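Local coordinates for lectin-related NK cell receptor LY49L1 (Mus musculus, PDB 3G8K), which serves as a natural killer cell receptor of the Ly49 family, whose members recognise MHC class I, and is represented here by its C-type lectin-like domain, at residues Tyr14-Tyr19 against Arg124-Pro129; Lys73-Trp78 against Leu88-Tyr93; Gly6-Trp11 against Phe21-Lys26. The protein carries 1 engineered substitution. One frame throughout, in Å; residues are numbered along the deposited sequence.

Contact 1: Tyr14-Tyr19 against Arg124-Pro129; sequences YGIKCY and RLDKFP
The side chain of Arg124 leaves the backbone beside the carbonyl of Ile16 and ends with one guanidinium face against that residue's branched side chain. Arg124 CB lies 3.6 Å from Ile16 O, and CG is only slightly farther from the same oxygen. The chain then bends at its third torsion (chi3 52°), which brings the flat guanidinium against the isoleucine: Ile16 CG2 sits over the centre of one face, 3.4 Å from Arg124 CZ. Within its own segment the group grips Asp126 side-on. Arg124 NE reaches Asp126 OD2 at 2.8 Å and Arg124 NH2 reaches Asp126 OD1 at 2.7 Å, both oxygens using syn lone pairs close to the guanidinium plane. This two-point salt bridge should fix the group's rotation and hold the face presented to the methyl. The other isoleucine branch ends at the carboxylate, with Ile16 CD1 3.6 Å from Asp126 OD1.

Backbone pairing sets the register. Leu125 N donates to Ile16 O at 2.7 Å, and Lys17 faces Arg124 as an antiparallel non-hydrogen-bonded pair. Leu125 CD1 approaches Cys18 SG to 3.3 Å, on the disulfide to Cys13. Strand 17-21 thus meets the end of strand 118-124 and the type I turn that follows it. Lys17 NZ forms salt bridges with Glu50 and Asp46, Tyr14 stacks on Phe53 of helix 48-57, and Leu125 packs on Trp11 of the second subunit.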
loop_
_atom_site.group_PDB
_atom_site.type_symbol
_atom_site.label_atom_id
_atom_site.label_comp_id
_atom_site.label_asym_id
_atom_site.label_seq_id
_atom_site.Cartn_x
_atom_site.Cartn_y
_atom_site.Cartn_z
ATOM N N TYR A 14 7.900 -2.682 0.797
ATOM C CA TYR A 14 8.684 -1.731 1.543
ATOM C C TYR A 14 10.109 -2.315 1.542
ATOM O O TYR A 14 10.334 -3.343 2.118
ATOM C CB TYR A 14 8.149 -1.536 2.969
ATOM C CG TYR A 14 8.989 -0.541 3.824
ATOM C CD1 TYR A 14 9.191 0.785 3.400
ATOM C CD2 TYR A 14 9.539 -0.926 5.045
ATOM C CE1 TYR A 14 9.909 1.705 4.136
ATOM C CE2 TYR A 14 10.294 -0.003 5.822
ATOM C CZ TYR A 14 10.470 1.316 5.358
ATOM O OH TYR A 14 11.217 2.258 6.141
ATOM N N GLY A 15 11.050 -1.664 0.847
ATOM C CA GLY A 15 12.415 -2.174 0.867
ATOM C C GLY A 15 12.422 -3.437 0.055
ATOM O O GLY A 15 11.977 -3.425 -1.117
ATOM N N ILE A 16 12.834 -4.545 0.695
ATOM C CA ILE A 16 12.989 -5.872 0.053
ATOM C C ILE A 16 11.840 -6.879 0.322
ATOM O O ILE A 16 11.953 -8.018 -0.034
ATOM C CB ILE A 16 14.449 -6.434 0.403
ATOM C CG1 ILE A 16 15.328 -6.739 -0.823
ATOM C CG2 ILE A 16 14.441 -7.492 1.444
ATOM C CD1 ILE A 16 15.214 -8.148 -1.382
ATOM N N LYS A 17 10.723 -6.448 0.899
ATOM C CA LYS A 17 9.620 -7.302 1.360
ATOM C C LYS A 17 8.241 -6.775 0.818
ATOM O O LYS A 17 7.935 -5.584 0.957
ATOM C CB LYS A 17 9.561 -7.395 2.927
ATOM C CG LYS A 17 8.600 -8.527 3.463
ATOM C CD LYS A 17 8.675 -8.862 4.975
ATOM C CE LYS A 17 10.047 -8.614 5.602
ATOM N NZ LYS A 17 9.815 -8.632 7.055
ATOM N N CYS A 18 7.421 -7.647 0.243
ATOM C CA CYS A 18 5.997 -7.307 -0.038
ATOM C C CYS A 18 5.009 -7.938 0.958
ATOM O O CYS A 18 5.423 -8.773 1.726
ATOM C CB CYS A 18 5.699 -7.680 -1.454
ATOM S SG CYS A 18 6.830 -6.748 -2.577
ATOM N N TYR A 19 3.713 -7.537 0.918
ATOM C CA TYR A 19 2.705 -7.809 1.922
ATOM C C TYR A 19 1.427 -8.073 1.182
ATOM O O TYR A 19 0.976 -7.240 0.398
ATOM C CB TYR A 19 2.493 -6.571 2.795
ATOM C CG TYR A 19 3.820 -6.140 3.487
ATOM C CD1 TYR A 19 4.631 -5.117 2.928
ATOM C CD2 TYR A 19 4.241 -6.757 4.650
ATOM C CE1 TYR A 19 5.893 -4.730 3.556
ATOM C CE2 TYR A 19 5.502 -6.352 5.295
ATOM C CZ TYR A 19 6.298 -5.394 4.683
ATOM O OH TYR A 19 7.450 -4.945 5.326
ATOM N N ARG A 124 9.726 -11.826 0.929
ATOM C CA ARG A 124 10.833 -11.059 0.427
ATOM C C ARG A 124 11.014 -11.213 -1.065
ATOM O O ARG A 124 10.661 -12.222 -1.669
ATOM C CB ARG A 124 12.125 -11.426 1.167
ATOM C CG ARG A 124 12.133 -10.851 2.480
ATOM C CD ARG A 124 13.374 -11.257 3.238
ATOM N NE ARG A 124 14.645 -11.036 2.558
ATOM C CZ ARG A 124 15.619 -10.275 3.074
ATOM N NH1 ARG A 124 15.396 -9.638 4.219
ATOM N NH2 ARG A 124 16.792 -10.132 2.464
ATOM N N LEU A 125 11.558 -10.180 -1.662
ATOM C CA LEU A 125 11.753 -10.165 -3.096
ATOM C C LEU A 125 12.951 -11.059 -3.572
ATOM O O LEU A 125 13.028 -11.491 -4.735
ATOM C CB LEU A 125 11.807 -8.687 -3.541
ATOM C CG LEU A 125 10.578 -7.988 -4.123
ATOM C CD1 LEU A 125 9.326 -8.553 -3.700
ATOM C CD2 LEU A 125 10.546 -6.525 -3.831
ATOM N N ASP A 126 13.899 -11.310 -2.663
ATOM C CA ASP A 126 14.956 -12.279 -2.845
ATOM C C ASP A 126 14.574 -13.717 -2.337
ATOM O O ASP A 126 15.462 -14.503 -2.015
ATOM C CB ASP A 126 16.268 -11.775 -2.193
ATOM C CG ASP A 126 16.145 -11.530 -0.727
ATOM O OD1 ASP A 126 17.078 -10.919 -0.155
ATOM O OD2 ASP A 126 15.168 -11.948 -0.079
ATOM N N LYS A 127 13.270 -14.077 -2.341
ATOM C CA LYS A 127 12.877 -15.415 -1.913
ATOM C C LYS A 127 12.541 -16.277 -3.120
ATOM O O LYS A 127 11.672 -15.941 -3.921
ATOM C CB LYS A 127 11.819 -15.460 -0.776
ATOM C CG LYS A 127 10.999 -16.778 -0.770
ATOM C CD LYS A 127 10.577 -17.290 0.613
ATOM C CE LYS A 127 9.164 -17.991 0.560
ATOM N NZ LYS A 127 8.466 -18.299 1.910
ATOM N N PHE A 128 13.296 -17.368 -3.269
ATOM C CA PHE A 128 13.290 -18.205 -4.459
ATOM C C PHE A 128 13.125 -19.637 -3.973
ATOM O O PHE A 128 13.517 -19.971 -2.845
ATOM C CB PHE A 128 14.591 -18.010 -5.246
ATOM C CG PHE A 128 14.874 -16.564 -5.625
ATOM C CD1 PHE A 128 15.896 -15.871 -5.041
ATOM C CD2 PHE A 128 14.065 -15.898 -6.532
ATOM C CE1 PHE A 128 16.161 -14.525 -5.410
ATOM C CE2 PHE A 128 14.286 -14.584 -6.883
ATOM C CZ PHE A 128 15.364 -13.904 -6.313
ATOM N N PRO A 129 12.476 -20.495 -4.781
ATOM C CA PRO A 129 12.442 -21.904 -4.416
ATOM C C PRO A 129 13.830 -22.521 -4.254
ATOM O O PRO A 129 14.816 -22.063 -4.853
ATOM C CB PRO A 129 11.699 -22.581 -5.583
ATOM C CG PRO A 129 11.420 -21.586 -6.585
ATOM C CD PRO A 129 11.750 -20.212 -6.032
#

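Contact 2: Lys73-Trp78 against Leu88-Tyr93; sequences KKDWAW and LNTMKY
Trp76 meets three residues of 88-93, each at a different part of its side chain. Trp76 CB lies 4.1 Å from Leu88 CD1, an apolar contact. Farther out, Trp76 CD1 is 3.8 Å from Thr90 CG2, the two side chains running past one another in opposite directions. Thr90 chi1 of 60° sets OG1 between backbone N and carbonyl carbon, leaving CG2 anti to that carbon, against the indole. Along the NE1-CZ2 side of the indole, Trp76 CZ2 lies 4.0 Å from Tyr93 CB. The tyrosine ring points an edge at the indole face in a T-shaped arrangement: the centroids of the Tyr93 ring and the Trp76 five-membered ring are 5.7 Å apart, with planes at 61°. The methyl of Thr90 also meets a carboxylate oxygen, Asp75 OD1 standing 3.5 Å from Thr90 CG2.

No direct hydrogen bond joins the two segments; a water links them. Trp76 NE1 donates to it at 3.1 Å, the water lying in the indole plane, and the water donates to Thr90 O at 3.0 Å.

These residues belong to the C-type lectin-like fold: 88-93 lies in the loop leading from strand 75-78 to strand 100-104, and strand 62-70, the antiparallel partner of 75-78, carries the family's Trp-Ile-Gly-Leu motif, which ends at Leu67.

In the second shell, Thr90 O also accepts the backbone N-H of Tyr93, closing the short 3-10 turn that presents Thr90 and Tyr93 together. Lys92 CB covers one face of the tyrosine ring. Trp76 also packs on Leu67 and Met101, and Tyr69 meets the indole edge-to-face. Lys74 and Asp75 both face Asp70 in a G1 beta bulge, while Leu88 and Tyr93 rest against Leu108 of strand 108-111.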
loop_
_atom_site.group_PDB
_atom_site.type_symbol
_atom_site.label_atom_id
_atom_site.label_comp_id
_atom_site.label_asym_id
_atom_site.label_seq_id
_atom_site.Cartn_x
_atom_site.Cartn_y
_atom_site.Cartn_z
ATOM N N LYS A 73 10.537 -22.397 24.528
ATOM C CA LYS A 73 11.486 -21.256 24.673
ATOM C C LYS A 73 11.188 -20.328 25.843
ATOM O O LYS A 73 12.053 -19.608 26.287
ATOM C CB LYS A 73 11.598 -20.427 23.384
ATOM C CG LYS A 73 12.056 -21.192 22.135
ATOM C CD LYS A 73 11.429 -20.571 20.843
ATOM C CE LYS A 73 11.893 -21.316 19.557
ATOM N NZ LYS A 73 12.246 -20.399 18.426
ATOM N N LYS A 74 9.952 -20.371 26.342
ATOM C CA LYS A 74 9.426 -19.483 27.402
ATOM C C LYS A 74 9.378 -18.038 26.935
ATOM O O LYS A 74 9.726 -17.135 27.675
ATOM C CB LYS A 74 10.163 -19.623 28.769
ATOM C CG LYS A 74 10.105 -21.010 29.492
ATOM C CD LYS A 74 11.510 -21.746 29.390
ATOM C CE LYS A 74 11.656 -23.076 30.200
ATOM N NZ LYS A 74 12.252 -22.914 31.618
ATOM N N ASP A 75 8.940 -17.816 25.691
ATOM C CA ASP A 75 9.034 -16.493 25.056
ATOM C C ASP A 75 8.191 -16.479 23.797
ATOM O O ASP A 75 7.808 -17.526 23.291
ATOM C CB ASP A 75 10.510 -16.143 24.729
ATOM C CG ASP A 75 10.865 -14.663 25.002
ATOM O OD1 ASP A 75 9.983 -13.843 25.335
ATOM O OD2 ASP A 75 12.071 -14.319 24.890
ATOM N N TRP A 76 7.894 -15.275 23.326
ATOM C CA TRP A 76 7.250 -15.032 22.059
ATOM C C TRP A 76 8.242 -15.356 20.982
ATOM O O TRP A 76 9.415 -14.987 21.092
ATOM C CB TRP A 76 6.778 -13.564 21.967
ATOM C CG TRP A 76 5.603 -13.355 22.850
ATOM C CD1 TRP A 76 5.639 -13.080 24.164
ATOM C CD2 TRP A 76 4.218 -13.487 22.498
ATOM N NE1 TRP A 76 4.378 -13.030 24.683
ATOM C CE2 TRP A 76 3.477 -13.291 23.680
ATOM C CE3 TRP A 76 3.537 -13.749 21.300
ATOM C CZ2 TRP A 76 2.099 -13.287 23.698
ATOM C CZ3 TRP A 76 2.172 -13.762 21.323
ATOM C CH2 TRP A 76 1.471 -13.525 22.512
ATOM N N ALA A 77 7.798 -16.069 19.952
ATOM C CA ALA A 77 8.702 -16.471 18.898
ATOM C C ALA A 77 8.127 -16.313 17.495
ATOM O O ALA A 77 6.945 -16.624 17.271
ATOM C CB ALA A 77 9.229 -17.883 19.125
ATOM N N TRP A 78 8.935 -15.770 16.568
ATOM C CA TRP A 78 8.506 -15.653 15.144
ATOM C C TRP A 78 8.410 -17.083 14.572
ATOM O O TRP A 78 9.183 -17.952 14.943
ATOM C CB TRP A 78 9.466 -14.717 14.347
ATOM C CG TRP A 78 9.441 -13.223 14.888
ATOM C CD1 TRP A 78 10.394 -12.604 15.696
ATOM C CD2 TRP A 78 8.418 -12.246 14.646
ATOM N NE1 TRP A 78 9.984 -11.318 16.009
ATOM C CE2 TRP A 78 8.777 -11.072 15.337
ATOM C CE3 TRP A 78 7.183 -12.280 13.912
ATOM C CZ2 TRP A 78 7.980 -9.910 15.313
ATOM C CZ3 TRP A 78 6.406 -11.105 13.908
ATOM C CH2 TRP A 78 6.796 -9.958 14.589
ATOM N N LEU A 88 10.564 -6.668 21.746
ATOM C CA LEU A 88 9.227 -6.731 22.271
ATOM C C LEU A 88 9.368 -6.506 23.750
ATOM O O LEU A 88 10.250 -7.098 24.414
ATOM C CB LEU A 88 8.618 -8.096 22.015
ATOM C CG LEU A 88 8.448 -8.522 20.557
ATOM C CD1 LEU A 88 8.240 -10.054 20.509
ATOM C CD2 LEU A 88 7.307 -7.736 19.869
ATOM N N ASN A 89 8.554 -5.633 24.301
ATOM C CA ASN A 89 8.544 -5.629 25.736
ATOM C C ASN A 89 7.550 -6.734 26.230
ATOM O O ASN A 89 6.334 -6.555 26.155
ATOM C CB ASN A 89 8.250 -4.228 26.272
ATOM C CG ASN A 89 8.208 -4.200 27.791
ATOM O OD1 ASN A 89 7.578 -3.321 28.391
ATOM N ND2 ASN A 89 8.860 -5.192 28.421
ATOM N N THR A 90 8.065 -7.894 26.651
ATOM C CA THR A 90 7.154 -9.027 26.851
ATOM C C THR A 90 6.231 -8.903 28.084
ATOM O O THR A 90 5.206 -9.586 28.142
ATOM C CB THR A 90 7.825 -10.415 26.774
ATOM O OG1 THR A 90 8.830 -10.512 27.776
ATOM C CG2 THR A 90 8.424 -10.704 25.346
ATOM N N MET A 91 6.575 -8.013 29.016
ATOM C CA MET A 91 5.710 -7.603 30.124
ATOM C C MET A 91 4.420 -6.984 29.580
ATOM O O MET A 91 3.385 -7.036 30.243
ATOM C CB MET A 91 6.432 -6.552 31.008
ATOM C CG MET A 91 6.494 -6.823 32.538
ATOM S SD MET A 91 7.695 -8.130 32.971
ATOM C CE MET A 91 6.627 -9.531 33.370
ATOM N N LYS A 92 4.466 -6.388 28.391
ATOM C CA LYS A 92 3.235 -5.830 27.801
ATOM C C LYS A 92 2.109 -6.871 27.595
ATOM O O LYS A 92 0.918 -6.475 27.395
ATOM C CB LYS A 92 3.526 -5.170 26.455
ATOM C CG LYS A 92 3.945 -3.713 26.525
ATOM C CD LYS A 92 4.248 -3.139 25.099
ATOM C CE LYS A 92 4.365 -1.611 25.096
ATOM N NZ LYS A 92 5.599 -1.168 25.842
ATOM N N TYR A 93 2.484 -8.164 27.587
ATOM C CA TYR A 93 1.635 -9.230 27.044
ATOM C C TYR A 93 1.279 -10.293 28.095
ATOM O O TYR A 93 2.141 -10.993 28.655
ATOM C CB TYR A 93 2.196 -9.850 25.721
ATOM C CG TYR A 93 2.648 -8.814 24.702
ATOM C CD1 TYR A 93 1.735 -7.994 24.088
ATOM C CD2 TYR A 93 4.017 -8.595 24.443
ATOM C CE1 TYR A 93 2.119 -7.031 23.199
ATOM C CE2 TYR A 93 4.429 -7.581 23.559
ATOM C CZ TYR A 93 3.463 -6.824 22.933
ATOM O OH TYR A 93 3.806 -5.823 22.098
HETATM O O HOH W 1 4.911 -12.557 27.744
#

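Contact 3: Gly6-Trp11 against Phe21-Lys26; sequences GFEKYW and FVMDRK
Gly6 O is held by two donors: the backbone N of Met23 at 3.1 Å, and a water 2.9 Å away that also accepts from Asp24 N. Two residues along, Glu8 N donates to Phe21 O at 2.7 Å in a nearly straight bond (167° at the hydrogen). The two backbone bonds flank a single bridge in which Phe7 faces Val22.

Side chains pack around this bridge. Phe7 CE1 touches Val22 CG2 at 3.6 Å. Met23, bent at its third torsion (chi3 -78°), folds its methyl back so that Met23 CE lies 3.6 Å from Gly6 CA. Its CG lies near the carboxylate carbon of Glu8.

The bridge lies beside the antiparallel pair of strands 10-14 and 17-21 in the C-type lectin-like fold, just before helix 28-37. Phe7 packs on Cys121 and Val22 on Cys119, the latter disulfide-bonded to Cys31. Tyr10 and Trp11 pair with an antiparallel strand of the second subunit, which carries the sheet across the dimer interface.

Tyr10 CE2 comes to 3.8 Å from Phe21 CD1, the ring planes inclined at 44°. Glu8 CB lies over one face of the tyrosine ring. Another water donates to both Glu8 OE2 and Val22 O, tying the Glu8 carboxylate to the backbone of Val22.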
loop_
_atom_site.group_PDB
_atom_site.type_symbol
_atom_site.label_atom_id
_atom_site.label_comp_id
_atom_site.label_asym_id
_atom_site.label_seq_id
_atom_site.Cartn_x
_atom_site.Cartn_y
_atom_site.Cartn_z
ATOM N N GLY A 6 -7.276 -17.112 -2.788
ATOM C CA GLY A 6 -8.315 -16.109 -2.408
ATOM C C GLY A 6 -7.647 -14.959 -1.615
ATOM O O GLY A 6 -7.867 -14.786 -0.414
ATOM N N PHE A 7 -6.757 -14.231 -2.281
ATOM C CA PHE A 7 -6.166 -13.013 -1.757
ATOM C C PHE A 7 -6.843 -11.734 -2.252
ATOM O O PHE A 7 -7.625 -11.756 -3.247
ATOM C CB PHE A 7 -4.661 -13.016 -2.062
ATOM C CG PHE A 7 -3.882 -13.998 -1.220
ATOM C CD1 PHE A 7 -3.047 -13.536 -0.204
ATOM C CD2 PHE A 7 -3.918 -15.372 -1.498
ATOM C CE1 PHE A 7 -2.374 -14.384 0.579
ATOM C CE2 PHE A 7 -3.246 -16.293 -0.734
ATOM C CZ PHE A 7 -2.384 -15.791 0.338
ATOM N N GLU A 8 -6.609 -10.606 -1.567
ATOM C CA GLU A 8 -7.014 -9.337 -2.130
ATOM C C GLU A 8 -6.200 -9.080 -3.393
ATOM O O GLU A 8 -5.105 -9.703 -3.558
ATOM C CB GLU A 8 -6.891 -8.218 -1.097
ATOM C CG GLU A 8 -7.758 -8.539 0.153
ATOM C CD GLU A 8 -9.205 -8.232 -0.003
ATOM O OE1 GLU A 8 -9.702 -7.895 -1.095
ATOM O OE2 GLU A 8 -9.906 -8.334 1.016
ATOM N N LYS A 9 -6.673 -8.173 -4.246
ATOM C CA LYS A 9 -5.950 -7.819 -5.488
ATOM C C LYS A 9 -4.946 -6.692 -5.332
ATOM O O LYS A 9 -4.239 -6.363 -6.285
ATOM C CB LYS A 9 -6.822 -7.712 -6.791
ATOM C CG LYS A 9 -7.957 -6.722 -6.783
ATOM C CD LYS A 9 -8.767 -6.607 -8.146
ATOM C CE LYS A 9 -8.051 -5.720 -9.270
ATOM N NZ LYS A 9 -8.876 -5.297 -10.475
ATOM N N TYR A 10 -4.799 -6.181 -4.095
ATOM C CA TYR A 10 -3.790 -5.144 -3.830
ATOM C C TYR A 10 -2.715 -5.702 -2.972
ATOM O O TYR A 10 -2.929 -6.695 -2.308
ATOM C CB TYR A 10 -4.390 -3.932 -3.129
ATOM C CG TYR A 10 -5.308 -4.244 -1.970
ATOM C CD1 TYR A 10 -6.683 -4.286 -2.156
ATOM C CD2 TYR A 10 -4.807 -4.445 -0.700
ATOM C CE1 TYR A 10 -7.526 -4.531 -1.078
ATOM C CE2 TYR A 10 -5.632 -4.689 0.384
ATOM C CZ TYR A 10 -6.991 -4.747 0.184
ATOM O OH TYR A 10 -7.828 -5.008 1.240
ATOM N N TRP A 11 -1.546 -5.036 -2.925
ATOM C CA TRP A 11 -0.498 -5.528 -2.064
ATOM C C TRP A 11 0.488 -4.410 -1.922
ATOM O O TRP A 11 0.386 -3.446 -2.591
ATOM C CB TRP A 11 0.154 -6.815 -2.624
ATOM C CG TRP A 11 0.954 -6.716 -3.960
ATOM C CD1 TRP A 11 2.319 -6.615 -4.107
ATOM C CD2 TRP A 11 0.414 -6.786 -5.306
ATOM N NE1 TRP A 11 2.654 -6.633 -5.443
ATOM C CE2 TRP A 11 1.510 -6.719 -6.199
ATOM C CE3 TRP A 11 -0.886 -6.936 -5.834
ATOM C CZ2 TRP A 11 1.346 -6.753 -7.579
ATOM C CZ3 TRP A 11 -1.049 -6.967 -7.179
ATOM C CH2 TRP A 11 0.047 -6.886 -8.048
ATOM N N PHE A 21 -2.757 -9.929 1.386
ATOM C CA PHE A 21 -3.889 -9.922 2.316
ATOM C C PHE A 21 -4.828 -10.984 1.837
ATOM O O PHE A 21 -5.172 -10.959 0.670
ATOM C CB PHE A 21 -4.624 -8.515 2.397
ATOM C CG PHE A 21 -3.701 -7.413 2.761
ATOM C CD1 PHE A 21 -2.889 -6.846 1.776
ATOM C CD2 PHE A 21 -3.523 -7.003 4.131
ATOM C CE1 PHE A 21 -1.911 -5.872 2.106
ATOM C CE2 PHE A 21 -2.569 -5.977 4.463
ATOM C CZ PHE A 21 -1.762 -5.431 3.440
ATOM N N VAL A 22 -5.151 -11.944 2.723
ATOM C CA VAL A 22 -6.214 -12.987 2.490
ATOM C C VAL A 22 -7.627 -12.321 2.604
ATOM O O VAL A 22 -7.807 -11.326 3.347
ATOM C CB VAL A 22 -6.047 -14.255 3.429
ATOM C CG1 VAL A 22 -7.030 -15.364 3.077
ATOM C CG2 VAL A 22 -4.642 -14.825 3.396
ATOM N N MET A 23 -8.625 -12.793 1.837
ATOM C CA MET A 23 -9.932 -12.108 1.831
ATOM C C MET A 23 -10.800 -12.446 3.049
ATOM O O MET A 23 -11.491 -11.583 3.591
ATOM C CB MET A 23 -10.729 -12.421 0.556
ATOM C CG MET A 23 -10.067 -11.880 -0.640
ATOM S SD MET A 23 -11.123 -11.922 -2.096
ATOM C CE MET A 23 -10.982 -13.651 -2.528
ATOM N N ASP A 24 -10.758 -13.718 3.437
ATOM C CA ASP A 24 -11.434 -14.251 4.602
ATOM C C ASP A 24 -10.592 -14.156 5.880
ATOM O O ASP A 24 -9.384 -14.415 5.918
ATOM C CB ASP A 24 -11.783 -15.710 4.387
ATOM C CG ASP A 24 -12.799 -15.915 3.265
ATOM O OD1 ASP A 24 -12.778 -17.011 2.641
ATOM O OD2 ASP A 24 -13.619 -15.009 2.999
ATOM N N ARG A 25 -11.288 -13.787 6.930
ATOM C CA ARG A 25 -10.743 -13.787 8.255
ATOM C C ARG A 25 -10.521 -15.211 8.702
ATOM O O ARG A 25 -11.389 -16.059 8.483
ATOM C CB ARG A 25 -11.771 -13.115 9.141
ATOM C CG ARG A 25 -11.840 -11.693 8.725
ATOM C CD ARG A 25 -12.134 -10.827 9.895
ATOM N NE ARG A 25 -13.546 -10.454 9.961
ATOM C CZ ARG A 25 -14.495 -11.128 10.606
ATOM N NH1 ARG A 25 -14.258 -12.266 11.252
ATOM N NH2 ARG A 25 -15.706 -10.640 10.607
ATOM N N LYS A 26 -9.397 -15.468 9.382
ATOM C CA LYS A 26 -9.083 -16.837 9.805
ATOM C C LYS A 26 -8.416 -16.831 11.147
ATOM O O LYS A 26 -7.837 -15.794 11.577
ATOM C CB LYS A 26 -8.172 -17.608 8.782
ATOM C CG LYS A 26 -8.861 -17.943 7.438
ATOM C CD LYS A 26 -7.931 -18.341 6.272
ATOM C CE LYS A 26 -8.738 -18.203 4.980
ATOM N NZ LYS A 26 -9.455 -19.455 4.634
HETATM O O HOH W 2 -9.888 -15.851 1.384
HETATM O O HOH W 3 -2.852 -9.330 -1.338
HETATM O O HOH W 4 -8.610 -8.860 3.618
#

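Contacts 1 and 3 share strand 17-21, contact 1 joining its start to the end of strand 118-124, contact 3 its end to the residues leading into strand 10-14. Both are partly buried, both reach the second subunit, and they touch where Tyr19 O packs on Trp11 CB. Contact 1 has one backbone hydrogen bond across it and contact 3 two, the former adding an arginine-aspartate pair, the latter bridging waters. Contact 2 is a surface contact, its centre about 26 Å from that of contact 1 and about 28 Å from that of contact 3. There a strand meets a loop through rings and methyls, and no other chain of the assembly touches it.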